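Local coordinates for Mutt/nudix family protein (Deinococcus radiodurans, PDB 2W4E), which probably hydrolyses ADP-ribose with the help of magnesium, the present chain being the Nudix domain of the protein without its N-terminal part, at residues E35-G40 with L56-G61; F72-Q75 with G80-F83; R116-G121 with P127-L132. One frame throughout, in Å; residues are numbered along the deposited sequence.

Contact 1: residues E35-G40 with L56-G61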
loop_
_atom_site.group_PDB
_atom_site.type_symbol
_atom_site.label_atom_id
_atom_site.label_comp_id
_atom_site.label_asym_id
_atom_site.label_seq_id
_atom_site.Cartn_x
_atom_site.Cartn_y
_atom_site.Cartn_z
ATOM N N GLU A 35 5.797 7.511 9.468
ATOM C CA GLU A 35 6.112 7.228 8.071
ATOM C C GLU A 35 7.500 6.607 7.952
ATOM O O GLU A 35 8.337 6.737 8.864
ATOM C CB GLU A 35 6.097 8.521 7.254
ATOM C CG GLU A 35 4.743 9.238 7.263
ATOM C CD GLU A 35 4.790 10.567 6.541
ATOM O OE1 GLU A 35 5.870 11.212 6.535
ATOM O OE2 GLU A 35 3.757 10.964 5.978
ATOM N N ILE A 36 7.744 5.937 6.835
ATOM C CA ILE A 36 9.152 5.640 6.429
ATOM C C ILE A 36 9.758 6.881 5.732
ATOM O O ILE A 36 9.082 7.907 5.603
ATOM C CB ILE A 36 9.259 4.342 5.561
ATOM C CG1 ILE A 36 8.493 4.481 4.241
ATOM C CG2 ILE A 36 8.781 3.084 6.369
ATOM C CD1 ILE A 36 8.838 3.300 3.221
ATOM N N VAL A 37 11.032 6.814 5.330
ATOM C CA VAL A 37 11.719 7.918 4.662
ATOM C C VAL A 37 11.192 8.072 3.257
ATOM O O VAL A 37 10.921 7.070 2.602
ATOM C CB VAL A 37 13.272 7.665 4.647
ATOM C CG1 VAL A 37 14.004 8.721 3.816
ATOM C CG2 VAL A 37 13.807 7.663 6.086
ATOM N N ALA A 38 11.040 9.308 2.777
ATOM C CA ALA A 38 10.577 9.500 1.409
ATOM C C ALA A 38 10.848 10.909 0.920
ATOM O O ALA A 38 10.980 11.834 1.723
ATOM C CB ALA A 38 9.052 9.201 1.316
ATOM N N GLY A 39 10.885 11.072 -0.400
ATOM C CA GLY A 39 11.065 12.375 -1.030
ATOM C C GLY A 39 11.007 12.280 -2.547
ATOM O O GLY A 39 11.174 11.201 -3.124
ATOM N N GLY A 40 10.789 13.423 -3.198
ATOM C CA GLY A 40 10.712 13.446 -4.668
ATOM C C GLY A 40 12.065 13.163 -5.283
ATOM O O GLY A 40 13.092 13.476 -4.681
ATOM N N LEU A 56 20.112 10.077 3.718
ATOM C CA LEU A 56 21.060 11.000 4.370
ATOM C C LEU A 56 20.381 12.268 4.948
ATOM O O LEU A 56 20.511 12.559 6.141
ATOM C CB LEU A 56 22.175 11.361 3.407
ATOM C CG LEU A 56 23.393 12.130 3.961
ATOM C CD1 LEU A 56 24.017 11.433 5.194
ATOM C CD2 LEU A 56 24.418 12.342 2.836
ATOM N N GLU A 57 19.625 12.977 4.106
ATOM C CA GLU A 57 18.998 14.234 4.483
ATOM C C GLU A 57 17.905 14.099 5.548
ATOM O O GLU A 57 17.830 14.923 6.470
ATOM C CB GLU A 57 18.456 14.965 3.242
ATOM C CG GLU A 57 19.512 15.227 2.199
ATOM C CD GLU A 57 18.988 16.001 0.954
ATOM O OE1 GLU A 57 19.838 16.641 0.299
ATOM O OE2 GLU A 57 17.769 15.961 0.623
ATOM N N GLU A 58 17.071 13.064 5.470
ATOM C CA GLU A 58 15.941 12.973 6.393
ATOM C C GLU A 58 16.288 12.389 7.755
ATOM O O GLU A 58 15.712 12.819 8.738
ATOM C CB GLU A 58 14.736 12.204 5.795
ATOM C CG GLU A 58 13.743 13.100 5.101
ATOM C CD GLU A 58 12.346 12.494 5.014
ATOM O OE1 GLU A 58 11.361 13.262 5.053
ATOM O OE2 GLU A 58 12.223 11.259 4.899
ATOM N N VAL A 59 17.176 11.396 7.824
ATOM C CA VAL A 59 17.443 10.722 9.099
ATOM C C VAL A 59 18.926 10.600 9.424
ATOM O O VAL A 59 19.283 9.990 10.435
ATOM C CB VAL A 59 16.830 9.279 9.187
ATOM C CG1 VAL A 59 15.306 9.315 9.286
ATOM C CG2 VAL A 59 17.324 8.382 8.037
ATOM N N GLY A 60 19.755 11.147 8.545
ATOM C CA GLY A 60 21.223 11.115 8.689
ATOM C C GLY A 60 21.719 9.688 8.539
ATOM O O GLY A 60 22.573 9.250 9.294
ATOM N N GLY A 61 21.161 8.960 7.582
ATOM C CA GLY A 61 21.425 7.517 7.488
ATOM C C GLY A 61 22.263 7.209 6.276
ATOM O O GLY A 61 22.260 7.986 5.334
#

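Contact 2: residues F72-Q75 with G80-F83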
loop_
_atom_site.group_PDB
_atom_site.type_symbol
_atom_site.label_atom_id
_atom_site.label_comp_id
_atom_site.label_asym_id
_atom_site.label_seq_id
_atom_site.Cartn_x
_atom_site.Cartn_y
_atom_site.Cartn_z
ATOM N N PHE A 72 4.669 1.558 -7.437
ATOM C CA PHE A 72 3.177 1.628 -7.427
ATOM C C PHE A 72 2.686 3.053 -7.616
ATOM O O PHE A 72 3.411 3.984 -7.301
ATOM C CB PHE A 72 2.541 1.033 -6.134
ATOM C CG PHE A 72 2.971 1.728 -4.835
ATOM C CD1 PHE A 72 2.143 2.688 -4.237
ATOM C CD2 PHE A 72 4.160 1.366 -4.178
ATOM C CE1 PHE A 72 2.504 3.349 -3.043
ATOM C CE2 PHE A 72 4.545 2.049 -2.933
ATOM C CZ PHE A 72 3.693 2.996 -2.377
ATOM N N TYR A 73 1.449 3.201 -8.089
ATOM C CA TYR A 73 0.752 4.493 -8.110
ATOM C C TYR A 73 -0.066 4.656 -6.820
ATOM O O TYR A 73 -0.950 3.838 -6.542
ATOM C CB TYR A 73 -0.242 4.563 -9.285
ATOM C CG TYR A 73 0.345 4.282 -10.662
ATOM C CD1 TYR A 73 1.000 5.279 -11.376
ATOM C CD2 TYR A 73 0.192 3.022 -11.266
ATOM C CE1 TYR A 73 1.522 5.038 -12.659
ATOM C CE2 TYR A 73 0.717 2.770 -12.558
ATOM C CZ TYR A 73 1.384 3.787 -13.229
ATOM O OH TYR A 73 1.897 3.565 -14.497
ATOM N N PRO A 74 0.216 5.697 -6.037
ATOM C CA PRO A 74 -0.505 5.875 -4.781
ATOM C C PRO A 74 -1.976 6.289 -4.994
ATOM O O PRO A 74 -2.826 6.002 -4.149
ATOM C CB PRO A 74 0.291 7.000 -4.094
ATOM C CG PRO A 74 0.816 7.801 -5.232
ATOM C CD PRO A 74 1.248 6.735 -6.211
ATOM N N GLN A 75 -2.265 6.952 -6.111
ATOM C CA GLN A 75 -3.606 7.468 -6.364
ATOM C C GLN A 75 -3.863 7.567 -7.875
ATOM O O GLN A 75 -3.933 8.657 -8.424
ATOM C CB GLN A 75 -3.773 8.822 -5.687
ATOM C CG GLN A 75 -4.445 8.723 -4.333
ATOM C CD GLN A 75 -4.780 10.081 -3.730
ATOM O OE1 GLN A 75 -3.893 10.903 -3.484
ATOM N NE2 GLN A 75 -6.067 10.320 -3.497
ATOM N N GLY A 80 -0.803 10.794 -11.979
ATOM C CA GLY A 80 0.143 9.865 -12.595
ATOM C C GLY A 80 1.455 9.594 -11.847
ATOM O O GLY A 80 2.312 8.887 -12.371
ATOM N N VAL A 81 1.611 10.126 -10.625
ATOM C CA VAL A 81 2.873 9.959 -9.859
ATOM C C VAL A 81 3.119 8.475 -9.551
ATOM O O VAL A 81 2.157 7.719 -9.297
ATOM C CB VAL A 81 2.911 10.803 -8.568
ATOM C CG1 VAL A 81 1.976 10.234 -7.550
ATOM C CG2 VAL A 81 4.353 10.819 -7.943
ATOM N N VAL A 82 4.391 8.055 -9.652
ATOM C CA VAL A 82 4.813 6.707 -9.275
ATOM C C VAL A 82 5.719 6.797 -8.040
ATOM O O VAL A 82 6.616 7.662 -7.962
ATOM C CB VAL A 82 5.531 5.962 -10.423
ATOM C CG1 VAL A 82 5.910 4.533 -10.037
ATOM C CG2 VAL A 82 4.662 5.939 -11.662
ATOM N N PHE A 83 5.450 5.909 -7.086
ATOM C CA PHE A 83 6.245 5.760 -5.873
ATOM C C PHE A 83 7.087 4.513 -6.040
ATOM O O PHE A 83 6.558 3.449 -6.350
ATOM C CB PHE A 83 5.287 5.619 -4.659
ATOM C CG PHE A 83 4.720 6.930 -4.186
ATOM C CD1 PHE A 83 4.989 8.119 -4.892
ATOM C CD2 PHE A 83 3.870 6.981 -3.078
ATOM C CE1 PHE A 83 4.482 9.321 -4.474
ATOM C CE2 PHE A 83 3.346 8.185 -2.631
ATOM C CZ PHE A 83 3.622 9.355 -3.303
HETATM O O HOH W 1 -0.764 7.849 -8.525
#

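Contact 3: residues R116-G121 with P127-L132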
loop_
_atom_site.group_PDB
_atom_site.type_symbol
_atom_site.label_atom_id
_atom_site.label_comp_id
_atom_site.label_asym_id
_atom_site.label_seq_id
_atom_site.Cartn_x
_atom_site.Cartn_y
_atom_site.Cartn_z
ATOM N N ARG A 116 4.002 -5.496 14.314
ATOM C CA ARG A 116 2.826 -5.599 15.178
ATOM C C ARG A 116 1.934 -4.388 14.891
ATOM O O ARG A 116 0.733 -4.545 14.665
ATOM C CB ARG A 116 3.192 -5.680 16.655
ATOM C CG ARG A 116 1.960 -5.905 17.518
ATOM C CD ARG A 116 2.186 -5.391 18.961
ATOM N NE ARG A 116 2.409 -3.948 18.992
ATOM C CZ ARG A 116 1.491 -3.010 18.740
ATOM N NH1 ARG A 116 0.228 -3.321 18.475
ATOM N NH2 ARG A 116 1.840 -1.733 18.782
ATOM N N MET A 117 2.520 -3.195 14.865
ATOM C CA MET A 117 1.788 -1.988 14.479
ATOM C C MET A 117 1.083 -2.145 13.118
ATOM O O MET A 117 -0.099 -1.860 12.999
ATOM C CB MET A 117 2.687 -0.769 14.473
ATOM C CG MET A 117 3.169 -0.352 15.861
ATOM S SD MET A 117 4.619 0.775 15.770
ATOM C CE MET A 117 3.793 2.272 15.277
ATOM N N LEU A 118 1.832 -2.578 12.111
ATOM C CA LEU A 118 1.295 -2.793 10.757
ATOM C C LEU A 118 0.020 -3.692 10.770
ATOM O O LEU A 118 -0.992 -3.336 10.194
ATOM C CB LEU A 118 2.368 -3.421 9.876
ATOM C CG LEU A 118 2.065 -3.592 8.372
ATOM C CD1 LEU A 118 1.752 -2.259 7.706
ATOM C CD2 LEU A 118 3.183 -4.362 7.624
ATOM N N GLU A 119 0.091 -4.826 11.452
ATOM C CA GLU A 119 -0.975 -5.802 11.437
ATOM C C GLU A 119 -2.197 -5.267 12.183
ATOM O O GLU A 119 -3.335 -5.459 11.736
ATOM C CB GLU A 119 -0.470 -7.111 12.018
ATOM C CG GLU A 119 0.435 -7.845 11.055
ATOM C CD GLU A 119 0.852 -9.183 11.567
ATOM O OE1 GLU A 119 0.529 -9.479 12.746
ATOM O OE2 GLU A 119 1.494 -9.953 10.794
ATOM N N ALA A 120 -1.942 -4.499 13.242
ATOM C CA ALA A 120 -3.003 -3.900 14.042
ATOM C C ALA A 120 -3.713 -2.735 13.340
ATOM O O ALA A 120 -4.747 -2.263 13.812
ATOM C CB ALA A 120 -2.439 -3.445 15.387
ATOM N N GLY A 121 -3.186 -2.250 12.225
ATOM C CA GLY A 121 -3.780 -1.037 11.637
ATOM C C GLY A 121 -3.252 0.296 12.149
ATOM O O GLY A 121 -3.714 1.368 11.735
ATOM N N PRO A 127 1.334 4.557 1.701
ATOM C CA PRO A 127 2.626 4.240 1.020
ATOM C C PRO A 127 3.645 3.545 1.954
ATOM O O PRO A 127 4.336 2.594 1.530
ATOM C CB PRO A 127 3.146 5.606 0.576
ATOM C CG PRO A 127 1.886 6.470 0.390
ATOM C CD PRO A 127 0.936 5.972 1.500
ATOM N N SER A 128 3.721 3.990 3.202
ATOM C CA SER A 128 4.576 3.321 4.190
ATOM C C SER A 128 4.097 1.945 4.496
ATOM O O SER A 128 4.920 1.038 4.584
ATOM C CB SER A 128 4.737 4.115 5.511
ATOM O OG SER A 128 5.284 5.405 5.243
ATOM N N SER A 129 2.781 1.769 4.670
ATOM C CA SER A 129 2.271 0.404 4.983
ATOM C C SER A 129 2.542 -0.535 3.819
ATOM O O SER A 129 2.902 -1.679 4.036
ATOM C CB SER A 129 0.743 0.361 5.262
ATOM O OG SER A 129 0.440 1.172 6.365
ATOM N N LEU A 130 2.337 -0.065 2.590
ATOM C CA LEU A 130 2.481 -0.980 1.450
ATOM C C LEU A 130 3.961 -1.388 1.354
ATOM O O LEU A 130 4.271 -2.518 1.058
ATOM C CB LEU A 130 2.025 -0.321 0.131
ATOM C CG LEU A 130 2.207 -1.122 -1.165
ATOM C CD1 LEU A 130 1.678 -2.614 -1.062
ATOM C CD2 LEU A 130 1.528 -0.405 -2.306
ATOM N N THR A 131 4.873 -0.453 1.615
ATOM C CA THR A 131 6.315 -0.774 1.515
ATOM C C THR A 131 6.682 -1.836 2.554
ATOM O O THR A 131 7.465 -2.762 2.272
ATOM C CB THR A 131 7.147 0.502 1.678
ATOM O OG1 THR A 131 6.774 1.409 0.646
ATOM C CG2 THR A 131 8.695 0.226 1.574
ATOM N N LEU A 132 6.122 -1.684 3.757
ATOM C CA LEU A 132 6.392 -2.644 4.865
ATOM C C LEU A 132 5.901 -4.031 4.492
ATOM O O LEU A 132 6.598 -5.019 4.700
ATOM C CB LEU A 132 5.768 -2.188 6.192
ATOM C CG LEU A 132 6.546 -1.047 6.873
ATOM C CD1 LEU A 132 5.556 -0.316 7.829
ATOM C CD2 LEU A 132 7.752 -1.632 7.646
#

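Contact 1: residues E35-G40 with L56-G61
The strand 37-40 runs past the last turn of helix 47-59, the backbones coming closest at V37 and E58, whose CA atoms lie 6.8 Å apart. Residues 39-60 carry the Nudix box, and the contact joins the strand that opens this loop-helix unit to the C-terminal end of its helix. In Nudix hydrolases the unit usually presents acidic side chains to magnesium. V37 and G39 are hydrogen-bonded to strand 6-14 on one edge of the strand; from the other edge the N-H of A38 is given to the carboxylate of E58. A38 N lies 3.1 Å from E58 OE2 with an angle of 158° at the hydrogen, and the N-H approaches from above the carboxylate plane, 38° out of it. The glutamate reaches the strand because its chain is extended beyond CG (chi2 -157°), which carries the carboxylate away from the helix and past V37, the two side chains running in opposite directions. V37 CG1 lies beside the carboxylate, 3.3 Å from E58 OE2, with E58 CB a little farther off. Cutting E58 back to an alanine is likely to leave the A38 N-H without this acceptor and to open a gap beside CG1 of V37. The other branch of V37 faces the buried V59, whose two methyls both lie near it. Beyond V59 the chain turns out of the helix at G60, which has positive phi, and the carbonyl of V59 accepts a hydrogen bond from R106. I22, on strand 18-26, touches both E58 and V59, extending the packing on this side of the helix. The apolar part of the contact is closest where V37 CG2 meets V59 CG1, at 3.9 Å.

Contact 2: residues F72-Q75 with G80-F83
F72 and F83 face each other as an antiparallel hydrogen-bonded pair, F72 N to F83 O at 2.9 Å and F83 N to F72 O at 2.8 Å, both bonds nearly straight. The side chain of F83 then works its way between two partners. Its CB sits over one face of the F72 ring, 3.9 Å from the centroid, in a CH-pi contact. F72 offers that face because its CG lies between the backbone N and the carbonyl carbon (chi1 60°), which swings the ring back toward F83. From CG the F83 ring turns its edge to the same face, with CD2 beside F72 CE1, an offset edge-to-face pair with planes at 79°. Further out the partner is P74: CD2 and CE2 lie against its CB, CE2 at 3.6 Å, and P74 CG stands over the centre of the F83 ring, 3.7 Å from its centroid, close to CZ at the tip. This single bridge closes the loop between F72 and F83, where the chain enters strand 82-93 of the Nudix fold; the contact also meets the second subunit, whose Q75 packs on F83. The carbonyl of V81 is approached by several groups. P74 CD touches it, Y73 CD1 comes to it edge-on at 3.4 Å, and a water accepts from Q75 N and donates to V81 O. Y73 also has G80 O in the plane of its ring, at the edge, while the tyrosine CE1 packs 3.4 Å from V82 CG2. V81 CG1 lies 3.6 Å from P74 CG.

Contact 3: residues R116-G121 with P127-L132
L118 projects from helix 111-120 between S129 and L132 of helix 126-141 and makes the whole of the contact from its side. Along the first helix, R116 comes before it and is tied to its own neighbourhood instead, by salt bridges to E113 and E122, the second of which spans the end of the helix. M117 likewise leans on E122. L118 follows, buried, with CG anti to the backbone N (chi1 -174°), a torsion that carries its two methyls out to the other helix. CD1 goes to S129, lying 3.7 Å from its CB and 3.8 Å from its CA, while CD2 packs 3.7 Å from the CB of L132. The two leucines lie side by side, pointing opposite ways, and no hydrogen bond crosses between the segments. The two helices are consecutive and joined by a short connection, forming the C-terminal helical part of the Nudix fold; L132 and T131 rest on L11 of strand 6-14, so the second helix lies between that strand and the first helix. S129 OG is hydrogen-bonded to the carbonyl of D125, just ahead of the helix, while the CB of the serine faces L118. Next in sequence, E119 forms a salt bridge with R136, a polar tie to a later turn of the same partner helix. A120 N is hydrogen-bonded to R116 O, and G121 ends the helix in a Schellman motif, its N 3.2 Å from L118 O; at its positive phi a CB would be pressed against the carbonyl oxygen of A120. Within helix 126-141, P127 O accepts from both T131 N and T131 OG1, the hydroxyl at 2.9 Å, the two donors reaching it from opposite faces of the carbonyl plane.

In the fold
All the touching residues of contact 3 are buried, whereas contacts 1 and 2 are only partly so, and contact 2 lies farthest from the centre of the chain. Contacts 1 and 2 reach the same mixed sheet without touching. Helix 126-141 connects both to contact 3: S128 OG is probably hydrogen-bonded to I36 N, and P127 and L130 pack on the phenylalanines of contact 2. The chemistry differs accordingly. Between its two segments contact 3 is apolar, with no hydrogen bond, contact 1 pairs a carboxylate with a strand N-H, and contact 2 combines backbone bonds, aromatic packing and a bridging water. All three reach the second subunit, contact 1 through E35 alone.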